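PDB 3H35: DUF4393 domain-containing protein from Alcanivorax borkumensis, which is of unknown function but carries an abortive-infection alpha-type domain, a family assigned to the helix-turn-helix clan, consistent with a possible part in defence against phage. Local coordinates for residues R49-L54 / Q116-A121; T55-R60 / A107-H112; T75-S80 / S156-T161; Y89-A94 / E133-D138. One frame throughout, in Å; residues are numbered along the deposited sequence.

Contact 1. Residues R49-L54 / Q116-A121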
# COMPACT_ATOMS: atom_id res chain seq x y z
N ARG A 49 -8.92 4.62 -13.30
CA ARG A 49 -7.71 4.55 -12.54
C ARG A 49 -7.63 3.27 -11.68
O ARG A 49 -6.57 2.68 -11.53
CB ARG A 49 -7.69 5.79 -11.65
CG ARG A 49 -6.55 6.02 -10.85
CD ARG A 49 -6.68 7.38 -10.13
NE ARG A 49 -7.47 7.31 -8.91
CZ ARG A 49 -7.76 8.38 -8.18
NH1 ARG A 49 -7.39 9.58 -8.58
NH2 ARG A 49 -8.44 8.24 -7.05
N HIS A 50 -8.74 2.83 -11.12
CA HIS A 50 -8.70 1.70 -10.21
C HIS A 50 -9.20 0.40 -10.81
O HIS A 50 -8.79 -0.63 -10.35
CB HIS A 50 -9.45 2.00 -8.93
CG HIS A 50 -8.84 3.13 -8.15
ND1 HIS A 50 -7.55 3.09 -7.68
CD2 HIS A 50 -9.34 4.34 -7.80
CE1 HIS A 50 -7.27 4.21 -7.04
NE2 HIS A 50 -8.35 4.98 -7.08
N LEU A 51 -10.08 0.43 -11.82
CA LEU A 51 -10.66 -0.81 -12.37
C LEU A 51 -10.14 -1.07 -13.79
O LEU A 51 -9.71 -2.17 -14.07
CB LEU A 51 -12.21 -0.81 -12.39
CG LEU A 51 -12.91 -0.74 -11.04
CD1 LEU A 51 -14.44 -0.80 -11.25
CD2 LEU A 51 -12.35 -1.84 -10.06
N ALA A 52 -10.14 -0.06 -14.66
CA ALA A 52 -9.72 -0.28 -16.04
C ALA A 52 -8.23 -0.59 -16.06
O ALA A 52 -7.77 -1.32 -16.94
CB ALA A 52 -10.04 0.93 -16.94
N SER A 53 -7.50 -0.08 -15.06
CA SER A 53 -6.06 -0.34 -14.97
C SER A 53 -5.71 -1.76 -14.45
O SER A 53 -4.57 -2.18 -14.47
CB SER A 53 -5.42 0.70 -14.04
OG SER A 53 -5.88 0.52 -12.70
N LEU A 54 -6.69 -2.49 -13.92
CA LEU A 54 -6.46 -3.85 -13.50
C LEU A 54 -6.06 -4.72 -14.71
O LEU A 54 -6.53 -4.49 -15.81
CB LEU A 54 -7.72 -4.43 -12.87
CG LEU A 54 -8.20 -3.82 -11.53
CD1 LEU A 54 -9.54 -4.52 -11.15
CD2 LEU A 54 -7.15 -3.97 -10.37
N GLN A 116 -4.52 -1.65 -3.41
CA GLN A 116 -5.50 -0.73 -3.98
C GLN A 116 -6.79 -0.58 -3.12
O GLN A 116 -7.67 0.19 -3.46
CB GLN A 116 -5.85 -1.17 -5.39
CG GLN A 116 -4.81 -0.87 -6.42
CD GLN A 116 -4.80 0.58 -6.75
OE1 GLN A 116 -5.69 1.06 -7.44
NE2 GLN A 116 -3.80 1.30 -6.24
N GLY A 117 -6.90 -1.33 -2.03
CA GLY A 117 -8.02 -1.21 -1.10
C GLY A 117 -9.30 -1.83 -1.65
O GLY A 117 -10.37 -1.51 -1.18
N LEU A 118 -9.16 -2.74 -2.61
CA LEU A 118 -10.30 -3.29 -3.33
C LEU A 118 -10.89 -4.52 -2.65
O LEU A 118 -12.04 -4.88 -2.94
CB LEU A 118 -9.91 -3.63 -4.79
CG LEU A 118 -9.48 -2.46 -5.68
CD1 LEU A 118 -9.14 -2.88 -7.14
CD2 LEU A 118 -10.56 -1.34 -5.64
N VAL A 119 -10.10 -5.18 -1.80
CA VAL A 119 -10.50 -6.39 -1.10
C VAL A 119 -10.09 -6.28 0.38
O VAL A 119 -9.27 -5.43 0.75
CB VAL A 119 -9.82 -7.62 -1.71
CG1 VAL A 119 -10.25 -7.82 -3.19
CG2 VAL A 119 -8.27 -7.57 -1.58
N ILE A 120 -10.65 -7.14 1.22
CA ILE A 120 -10.29 -7.21 2.63
C ILE A 120 -10.07 -8.65 3.01
O ILE A 120 -10.51 -9.54 2.28
CB ILE A 120 -11.34 -6.60 3.58
CG1 ILE A 120 -12.71 -7.25 3.33
CG2 ILE A 120 -11.37 -5.09 3.43
CD1 ILE A 120 -13.78 -6.82 4.34
N ALA A 121 -9.39 -8.86 4.15
CA ALA A 121 -9.21 -10.17 4.76
C ALA A 121 -10.03 -10.23 6.04
O ALA A 121 -10.02 -9.28 6.81
CB ALA A 121 -7.73 -10.44 5.06

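Contact 2. Residues T55-R60 / A107-H112. With EDO (1,2-ethanediol), chain D.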
# COMPACT_ATOMS: atom_id res chain seq x y z
N THR A 55 -5.21 -5.73 -14.53
CA THR A 55 -5.00 -6.69 -15.60
C THR A 55 -6.30 -7.55 -15.67
O THR A 55 -7.11 -7.57 -14.73
CB THR A 55 -3.81 -7.65 -15.37
OG1 THR A 55 -4.16 -8.56 -14.33
CG2 THR A 55 -2.49 -6.91 -15.03
N GLY A 56 -6.51 -8.23 -16.80
CA GLY A 56 -7.70 -9.09 -16.98
C GLY A 56 -7.85 -10.09 -15.80
O GLY A 56 -8.94 -10.27 -15.26
N ASP A 57 -6.75 -10.69 -15.39
CA ASP A 57 -6.81 -11.66 -14.30
C ASP A 57 -7.29 -10.98 -13.02
O ASP A 57 -8.18 -11.50 -12.37
CB ASP A 57 -5.47 -12.39 -14.07
CG ASP A 57 -5.22 -13.49 -15.10
OD1 ASP A 57 -6.15 -13.77 -15.87
OD2 ASP A 57 -4.10 -14.10 -15.14
N GLU A 58 -6.72 -9.82 -12.70
CA GLU A 58 -7.14 -9.05 -11.51
C GLU A 58 -8.63 -8.68 -11.57
O GLU A 58 -9.33 -8.75 -10.55
CB GLU A 58 -6.30 -7.77 -11.34
CG GLU A 58 -4.87 -8.05 -10.88
CD GLU A 58 -3.91 -6.90 -11.14
OE1 GLU A 58 -4.30 -5.96 -11.86
OE2 GLU A 58 -2.74 -6.97 -10.63
N ALA A 59 -9.09 -8.30 -12.76
CA ALA A 59 -10.45 -7.89 -12.99
C ALA A 59 -11.39 -9.10 -12.81
O ALA A 59 -12.51 -8.97 -12.25
CB ALA A 59 -10.60 -7.30 -14.39
N ARG A 60 -10.95 -10.27 -13.31
CA ARG A 60 -11.73 -11.49 -13.16
C ARG A 60 -11.85 -11.90 -11.68
O ARG A 60 -12.91 -12.36 -11.23
CB ARG A 60 -11.13 -12.62 -14.04
CG ARG A 60 -11.36 -12.41 -15.54
CD ARG A 60 -10.97 -13.61 -16.35
NE ARG A 60 -11.95 -14.64 -16.11
CZ ARG A 60 -13.04 -14.85 -16.83
NH1 ARG A 60 -13.30 -14.13 -17.92
NH2 ARG A 60 -13.88 -15.82 -16.47
N ALA A 107 -0.40 -14.48 -6.04
CA ALA A 107 0.13 -13.68 -4.95
C ALA A 107 0.41 -12.23 -5.39
O ALA A 107 0.06 -11.29 -4.65
CB ALA A 107 1.38 -14.34 -4.30
N LEU A 108 0.95 -12.04 -6.58
CA LEU A 108 1.12 -10.69 -7.14
C LEU A 108 -0.21 -9.97 -7.30
O LEU A 108 -0.35 -8.78 -6.95
CB LEU A 108 1.80 -10.72 -8.51
CG LEU A 108 3.31 -10.88 -8.51
CD1 LEU A 108 3.79 -11.43 -9.93
CD2 LEU A 108 3.99 -9.53 -8.13
N TYR A 109 -1.20 -10.71 -7.82
CA TYR A 109 -2.52 -10.12 -8.02
C TYR A 109 -3.12 -9.70 -6.70
O TYR A 109 -3.71 -8.62 -6.60
CB TYR A 109 -3.46 -11.12 -8.68
CG TYR A 109 -3.09 -11.54 -10.08
CD1 TYR A 109 -2.32 -10.70 -10.92
CD2 TYR A 109 -3.55 -12.74 -10.60
CE1 TYR A 109 -2.00 -11.08 -12.22
CE2 TYR A 109 -3.24 -13.14 -11.94
CZ TYR A 109 -2.47 -12.31 -12.73
OH TYR A 109 -2.19 -12.67 -14.04
N LEU A 110 -3.03 -10.56 -5.69
CA LEU A 110 -3.59 -10.22 -4.39
C LEU A 110 -2.87 -9.05 -3.74
O LEU A 110 -3.50 -8.19 -3.11
CB LEU A 110 -3.60 -11.41 -3.47
CG LEU A 110 -4.57 -12.54 -3.83
CD1 LEU A 110 -4.27 -13.82 -3.01
CD2 LEU A 110 -5.99 -12.08 -3.62
N ASN A 111 -1.56 -8.96 -3.92
CA ASN A 111 -0.83 -7.81 -3.38
C ASN A 111 -1.38 -6.51 -3.97
O ASN A 111 -1.60 -5.57 -3.24
CB ASN A 111 0.65 -7.88 -3.70
CG ASN A 111 1.44 -6.94 -2.84
OD1 ASN A 111 1.73 -7.25 -1.68
ND2 ASN A 111 1.70 -5.76 -3.34
N HIS A 112 -1.63 -6.49 -5.27
CA HIS A 112 -2.21 -5.33 -5.92
C HIS A 112 -3.65 -5.02 -5.47
O HIS A 112 -3.96 -3.88 -5.17
CB HIS A 112 -2.18 -5.52 -7.45
CG HIS A 112 -2.61 -4.30 -8.24
ND1 HIS A 112 -1.79 -3.21 -8.43
CD2 HIS A 112 -3.78 -4.01 -8.85
CE1 HIS A 112 -2.43 -2.31 -9.15
NE2 HIS A 112 -3.64 -2.76 -9.41
C1 EDO D . -0.57 -9.19 0.12
O1 EDO D . 0.84 -9.17 -0.12
C2 EDO D . -1.07 -7.91 0.78
O2 EDO D . -2.14 -8.26 1.64
O HOH W 1 -2.05 -10.31 -15.64
O HOH W 2 -0.33 -7.74 -9.80

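Contact 3. Residues T75-S80 / S156-T161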
# COMPACT_ATOMS: atom_id res chain seq x y z
N THR A 75 -2.51 -16.16 4.63
CA THR A 75 -1.70 -14.99 4.83
C THR A 75 -0.44 -15.38 5.60
O THR A 75 -0.52 -16.04 6.63
CB THR A 75 -2.52 -13.92 5.57
OG1 THR A 75 -3.73 -13.60 4.83
CG2 THR A 75 -1.68 -12.69 5.79
N LEU A 76 0.71 -14.98 5.09
CA LEU A 76 1.97 -15.16 5.77
C LEU A 76 2.28 -13.87 6.48
O LEU A 76 2.38 -12.79 5.87
CB LEU A 76 3.08 -15.53 4.80
CG LEU A 76 2.93 -16.88 4.11
CD1 LEU A 76 4.08 -17.11 3.09
CD2 LEU A 76 2.85 -18.03 5.13
N TYR A 77 2.40 -14.02 7.80
CA TYR A 77 2.73 -12.98 8.72
C TYR A 77 4.15 -13.14 9.23
O TYR A 77 4.59 -14.24 9.53
CB TYR A 77 1.83 -13.05 9.94
CG TYR A 77 0.46 -12.51 9.72
CD1 TYR A 77 0.19 -11.18 9.92
CD2 TYR A 77 -0.55 -13.33 9.30
CE1 TYR A 77 -1.12 -10.66 9.70
CE2 TYR A 77 -1.86 -12.84 9.09
CZ TYR A 77 -2.12 -11.51 9.29
OH TYR A 77 -3.38 -11.05 9.06
N SER A 78 4.80 -12.00 9.44
CA SER A 78 6.20 -11.97 9.79
C SER A 78 6.48 -12.61 11.12
O SER A 78 7.56 -13.12 11.33
CB SER A 78 6.70 -10.53 9.81
OG SER A 78 6.00 -9.77 10.76
N GLY A 79 5.51 -12.57 12.02
CA GLY A 79 5.66 -13.15 13.34
C GLY A 79 4.74 -14.35 13.53
O GLY A 79 3.96 -14.71 12.64
N SER A 80 4.84 -14.93 14.72
CA SER A 80 4.05 -16.09 15.12
C SER A 80 2.63 -15.68 15.47
O SER A 80 2.32 -14.51 15.60
CB SER A 80 4.64 -16.76 16.35
OG SER A 80 4.04 -16.18 17.53
N SER A 156 4.39 -17.08 10.15
CA SER A 156 3.27 -18.00 10.32
C SER A 156 2.23 -17.85 9.23
O SER A 156 1.98 -16.74 8.70
CB SER A 156 2.61 -17.80 11.70
OG SER A 156 2.22 -16.46 11.87
N ILE A 157 1.58 -18.98 8.96
CA ILE A 157 0.41 -19.01 8.10
C ILE A 157 -0.79 -18.72 8.94
O ILE A 157 -0.96 -19.31 10.00
CB ILE A 157 0.13 -20.39 7.51
CG1 ILE A 157 1.34 -20.88 6.71
CG2 ILE A 157 -1.14 -20.32 6.61
CD1 ILE A 157 1.18 -22.25 6.06
N ARG A 158 -1.63 -17.83 8.46
CA ARG A 158 -2.92 -17.64 9.05
C ARG A 158 -3.98 -17.82 8.00
O ARG A 158 -3.92 -17.21 6.93
CB ARG A 158 -3.06 -16.26 9.67
CG ARG A 158 -4.33 -16.12 10.46
CD ARG A 158 -4.33 -14.82 11.28
NE ARG A 158 -5.47 -14.74 12.20
CZ ARG A 158 -6.59 -14.05 11.98
NH1 ARG A 158 -7.56 -14.04 12.89
NH2 ARG A 158 -6.76 -13.35 10.87
N ARG A 159 -4.95 -18.68 8.31
CA ARG A 159 -6.09 -18.91 7.47
C ARG A 159 -7.10 -17.78 7.63
O ARG A 159 -7.59 -17.50 8.71
CB ARG A 159 -6.74 -20.25 7.76
CG ARG A 159 -5.87 -21.46 7.41
CD ARG A 159 -6.50 -22.71 7.98
NE ARG A 159 -5.92 -23.92 7.43
CZ ARG A 159 -6.41 -25.13 7.65
NH1 ARG A 159 -7.49 -25.30 8.42
NH2 ARG A 159 -5.83 -26.17 7.09
N GLU A 160 -7.41 -17.14 6.51
CA GLU A 160 -8.31 -16.01 6.49
C GLU A 160 -9.31 -16.18 5.32
O GLU A 160 -9.31 -17.19 4.60
CB GLU A 160 -7.48 -14.73 6.38
CG GLU A 160 -6.53 -14.52 7.59
CD GLU A 160 -5.73 -13.24 7.54
OE1 GLU A 160 -5.43 -12.73 6.43
OE2 GLU A 160 -5.38 -12.73 8.62
N THR A 161 -10.18 -15.18 5.17
CA THR A 161 -11.19 -15.19 4.15
C THR A 161 -11.11 -13.92 3.30
O THR A 161 -11.07 -12.80 3.83
CB THR A 161 -12.56 -15.30 4.81
OG1 THR A 161 -12.57 -16.45 5.68
CG2 THR A 161 -13.65 -15.42 3.73

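Contact 4. Residues Y89-A94 / E133-D138. With EDO (1,2-ethanediol), chain D.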
# COMPACT_ATOMS: atom_id res chain seq x y z
N TYR A 89 2.69 -11.84 2.48
CA TYR A 89 2.42 -12.61 1.30
C TYR A 89 1.04 -13.17 1.45
O TYR A 89 0.64 -13.52 2.55
CB TYR A 89 3.42 -13.78 1.18
CG TYR A 89 3.36 -14.58 -0.12
CD1 TYR A 89 4.13 -14.20 -1.20
CD2 TYR A 89 2.61 -15.77 -0.24
CE1 TYR A 89 4.13 -14.93 -2.36
CE2 TYR A 89 2.61 -16.50 -1.44
CZ TYR A 89 3.39 -16.06 -2.47
OH TYR A 89 3.45 -16.72 -3.67
N ARG A 90 0.31 -13.23 0.36
CA ARG A 90 -1.03 -13.77 0.40
C ARG A 90 -1.27 -14.69 -0.78
O ARG A 90 -0.73 -14.45 -1.85
CB ARG A 90 -2.07 -12.67 0.45
CG ARG A 90 -2.19 -12.11 1.84
CD ARG A 90 -3.27 -11.04 1.99
NE ARG A 90 -3.75 -11.05 3.38
CZ ARG A 90 -4.06 -9.97 4.09
NH1 ARG A 90 -3.90 -8.75 3.58
NH2 ARG A 90 -4.50 -10.13 5.33
N TYR A 91 -2.03 -15.75 -0.54
CA TYR A 91 -2.27 -16.79 -1.51
C TYR A 91 -3.72 -17.23 -1.45
O TYR A 91 -4.33 -17.22 -0.40
CB TYR A 91 -1.32 -17.99 -1.29
CG TYR A 91 -1.38 -19.03 -2.38
CD1 TYR A 91 -0.57 -18.93 -3.51
CD2 TYR A 91 -2.29 -20.08 -2.31
CE1 TYR A 91 -0.64 -19.87 -4.54
CE2 TYR A 91 -2.38 -21.02 -3.33
CZ TYR A 91 -1.56 -20.91 -4.44
OH TYR A 91 -1.67 -21.86 -5.46
N SER A 92 -4.29 -17.60 -2.58
CA SER A 92 -5.66 -18.08 -2.59
C SER A 92 -5.81 -18.98 -3.77
O SER A 92 -5.00 -18.90 -4.70
CB SER A 92 -6.64 -16.92 -2.70
OG SER A 92 -7.98 -17.38 -2.76
N ASN A 93 -6.83 -19.84 -3.74
CA ASN A 93 -7.23 -20.60 -4.92
C ASN A 93 -8.43 -20.00 -5.65
O ASN A 93 -8.95 -20.60 -6.57
CB ASN A 93 -7.46 -22.10 -4.58
CG ASN A 93 -8.57 -22.32 -3.58
OD1 ASN A 93 -8.94 -21.41 -2.84
ND2 ASN A 93 -9.10 -23.55 -3.54
N ALA A 94 -8.82 -18.78 -5.27
CA ALA A 94 -9.95 -18.08 -5.89
C ALA A 94 -9.73 -17.92 -7.40
O ALA A 94 -10.67 -17.83 -8.15
CB ALA A 94 -10.17 -16.71 -5.24
N GLU A 133 -6.70 -26.37 2.75
CA GLU A 133 -5.87 -27.55 2.62
C GLU A 133 -5.30 -27.65 1.22
O GLU A 133 -4.09 -27.84 1.06
CB GLU A 133 -6.65 -28.82 3.00
CG GLU A 133 -6.98 -28.88 4.48
CD GLU A 133 -7.98 -29.98 4.88
OE1 GLU A 133 -8.43 -30.79 4.00
OE2 GLU A 133 -8.32 -30.04 6.08
N LEU A 134 -6.13 -27.48 0.21
CA LEU A 134 -5.63 -27.38 -1.16
C LEU A 134 -4.60 -26.27 -1.31
O LEU A 134 -3.58 -26.47 -1.97
CB LEU A 134 -6.76 -27.10 -2.16
CG LEU A 134 -7.80 -28.19 -2.37
CD1 LEU A 134 -8.85 -27.63 -3.31
CD2 LEU A 134 -7.18 -29.57 -2.89
N CYS A 135 -4.86 -25.08 -0.75
CA CYS A 135 -3.89 -24.00 -0.87
C CYS A 135 -2.58 -24.32 -0.15
O CYS A 135 -1.50 -24.03 -0.66
CB CYS A 135 -4.45 -22.72 -0.27
SG CYS A 135 -5.73 -21.97 -1.27
N GLU A 136 -2.68 -24.87 1.05
CA GLU A 136 -1.49 -25.15 1.83
C GLU A 136 -0.63 -26.22 1.12
O GLU A 136 0.59 -26.25 1.26
CB GLU A 136 -1.85 -25.57 3.25
CG GLU A 136 -2.25 -24.36 4.10
CD GLU A 136 -3.11 -24.69 5.31
OE1 GLU A 136 -3.55 -25.84 5.43
OE2 GLU A 136 -3.39 -23.79 6.13
N GLY A 137 -1.27 -27.05 0.31
CA GLY A 137 -0.53 -28.07 -0.41
C GLY A 137 0.14 -27.55 -1.67
O GLY A 137 0.96 -28.24 -2.24
N ASP A 138 -0.21 -26.36 -2.12
CA ASP A 138 0.34 -25.89 -3.36
C ASP A 138 1.86 -25.69 -3.29
O ASP A 138 2.39 -25.05 -2.38
CB ASP A 138 -0.31 -24.57 -3.78
CG ASP A 138 0.23 -24.07 -5.09
OD1 ASP A 138 -0.25 -24.57 -6.13
OD2 ASP A 138 1.13 -23.20 -5.10
C1 EDO D . -0.57 -9.19 0.12
O1 EDO D . 0.84 -9.17 -0.12
C2 EDO D . -1.07 -7.91 0.78
O2 EDO D . -2.14 -8.26 1.64

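Contact 1. Residues R49-L54 / Q116-A121
His50 ND1 donates to Gln116 OE1 over 2.8 Å, the one hydrogen bond between the two segments. The oxygen lies in the imidazole plane, at the ring's edge, while the amide is turned 36° against the ring. Gln116 gets there by folding: its chain bends at chi2 (-75°), and a side chain of this length with a carbonyl at its end can still meet the helix. The other ring nitrogen is an acceptor, since Arg49 NH2 donates to His50 NE2 at 3.3 Å, a pattern that fits a neutral ring protonated on ND1. Arg49 CG covers one face of the same ring, and its guanidinium makes a salt bridge with Glu58 of the second subunit, whose His112 ring meets that of His50 with the planes at about 70°. Beside this polar pair, Leu118 CD1 meets Leu54 CD2 tip to tip at 3.9 Å and comes equally near to His50 O. Gly117, with its positive phi, closes a Schellman motif at the end of helix 106-115 and swings the chain towards strand 119-123. Leu118, a branched apolar side chain, packs against Leu62 of helix 56-65, Leu113 of helix 106-115 and Leu171 of helix 166-175.

Contact 2. Residues T55-R60 / A107-H112
Tyr109 OH donates to Asp57 OD2 at 2.6 Å, the direct hydrogen bond between helices 56-65 and 106-115; the axes of segments 56-60 and 107-112 cross at -67°. The hydroxyl arrives on the anti side of the carboxylate, and the backbone N atoms of Gln101 and Cys102 also donate to Asp57, so the short acid ties a loop as well as a helix. Water adds two bridges: one donates to Tyr109 OH and also bonds Thr55 OG1, and another joins Glu58 OE2 to Leu108 O, the latter link weak. At the N terminus of helix 56-65, Thr55 as N-cap and Glu58 form a capping box. Glu58 N donates to Thr55 OG1, which chi1 of 72° places between the backbone N and the carbonyl carbon, and Thr55 N donates back to Glu58 OE1 at 2.8 Å. Much of the packing falls on the Tyr109 ring, a broad flat group that reaches across. Asp57 CB lies 3.2 Å from Tyr109 CE2, a tight fit, and Glu58 CG is 3.7 Å from Tyr109 CD1. The side chains of Glu58 and His112 cross at about a right angle, yet carboxylate and imidazole planes are only 4° apart. Glu58 also makes a salt bridge with Arg49 of the third subunit. With so many donors turned on them near a helix N terminus, both acids are probably ionised despite their burial.

Contact 3. Residues T75-S80 / S156-T161
Thr75 and Arg158 form an antiparallel hydrogen-bonded pair: Thr75 N donates to Arg158 O at 2.9 Å and Arg158 N to Thr75 O. Tyr77 and Ser156 repeat the pattern two residues on, with a nearly straight bond (174°) from Tyr77 N to Ser156 O. Where the first strand leaves the sheet, Ser156 OG donates to Gly79 O at 2.6 Å, so the short hydroxyl adds a bond to the loop after strand 71-77.

Side-chain polar bonds converge on Glu160. Its OE2 receives Tyr77 OH on the syn side at 2.6 Å and Arg158 NH2 on the anti side at 2.7 Å, the latter a salt bridge. The tyrosine ring meets this oxygen at its edge, with ring and carboxylate planes 84° apart. Thr75 OG1 also bonds Glu160 OE1, at a doubtfully short 2.5 Å, and Arg90 of strand 87-91 makes a salt bridge with the same oxygen. The Arg158 chain, extended from CG to NE with CG anti to the backbone N (chi1 -172°), is long enough to bring NH2 to the carboxylate.

Apolar contact lies on the other face. Leu76 and Ile157, a non-hydrogen-bonded pair, run side by side, with Leu76 CD2 3.6 Å from Ile157 CG1. That face is covered by helix 139-151, through Leu148 on Leu76 and Phe141 on Ile157. Strands 71-77 and 156-164 are central in the antiparallel sheet, flanked by 87-91 and 119-123 respectively.

Contact 4. Residues Y89-A94 / E133-D138
The Tyr91 ring has Cys135 at its edge, close to the ring plane, with Cys135 CB 4.0 Å from Tyr91 CD2. The sulfur SG lies 81° off the ring normal, a sulfur-aromatic contact. Phe141 of helix 139-151 also meets this ring. At the far end, Tyr91 OH sits over the face of the Asp138 carboxylate, 2.9 Å from Asp138 CG. The two oxygens are about equally distant from the hydroxyl, but the angles are too poor for a hydrogen bond to either. CG of Tyr91 stands anti to the backbone N (chi1 -172°), which carries the ring out from the strand to the helix end.

This is where strand 87-91, an outermost strand, within this chain, of the antiparallel sheet, meets the junction of helices 129-137 and 139-151. Asp138 is the N-cap of the second helix, its OD2 accepting from Phe141 N, a role suited to a short acid. As the strand ends, Ser92 OG accepts from Ala94 N at 3.0 Å, an ST turn leading into helix 94-98; Ser92 OG is also hydrogen-bonded to Ala72 O. Asn93 lies close against the cysteine, with Asn93 N 3.4 Å from Cys135 SG; the small thiol allows this close approach. The amide nitrogen ND2 of Asn93 bonds Asp131, and Leu134 CD1 packs on that nitrogen. On the strand, Arg90 NH1 donates to O2 of a bound ethanediol, probably from the crystallisation liquor, whose O1 donates to Asn111 OD1; the same guanidinium makes salt bridges with Glu160 and with Glu86 of the second subunit.

How the contacts relate
From the N terminus, helix 42-52 leads into contact 1, whose second segment lies 62 residues on, at the start of strand 119-123. Contact 2 falls within that loop, bringing helix 56-65 onto helix 106-115; the two contacts touch through Leu54 and His112. Contact 3 opens at strand 71-77 and closes at strand 156-164, a span that contains contact 4, which joins strand 87-91 to helix 129-137. Contacts 3 and 4 each cross contacts 1 and 2 along the chain. Ala107 packs on Tyr89, joining helix 106-115 to the sheet; within the sheet Ala121 meets Glu160 and Arg90; and a salt bridge between Arg159 and Glu136 ties strand 156-164 to helix 129-137.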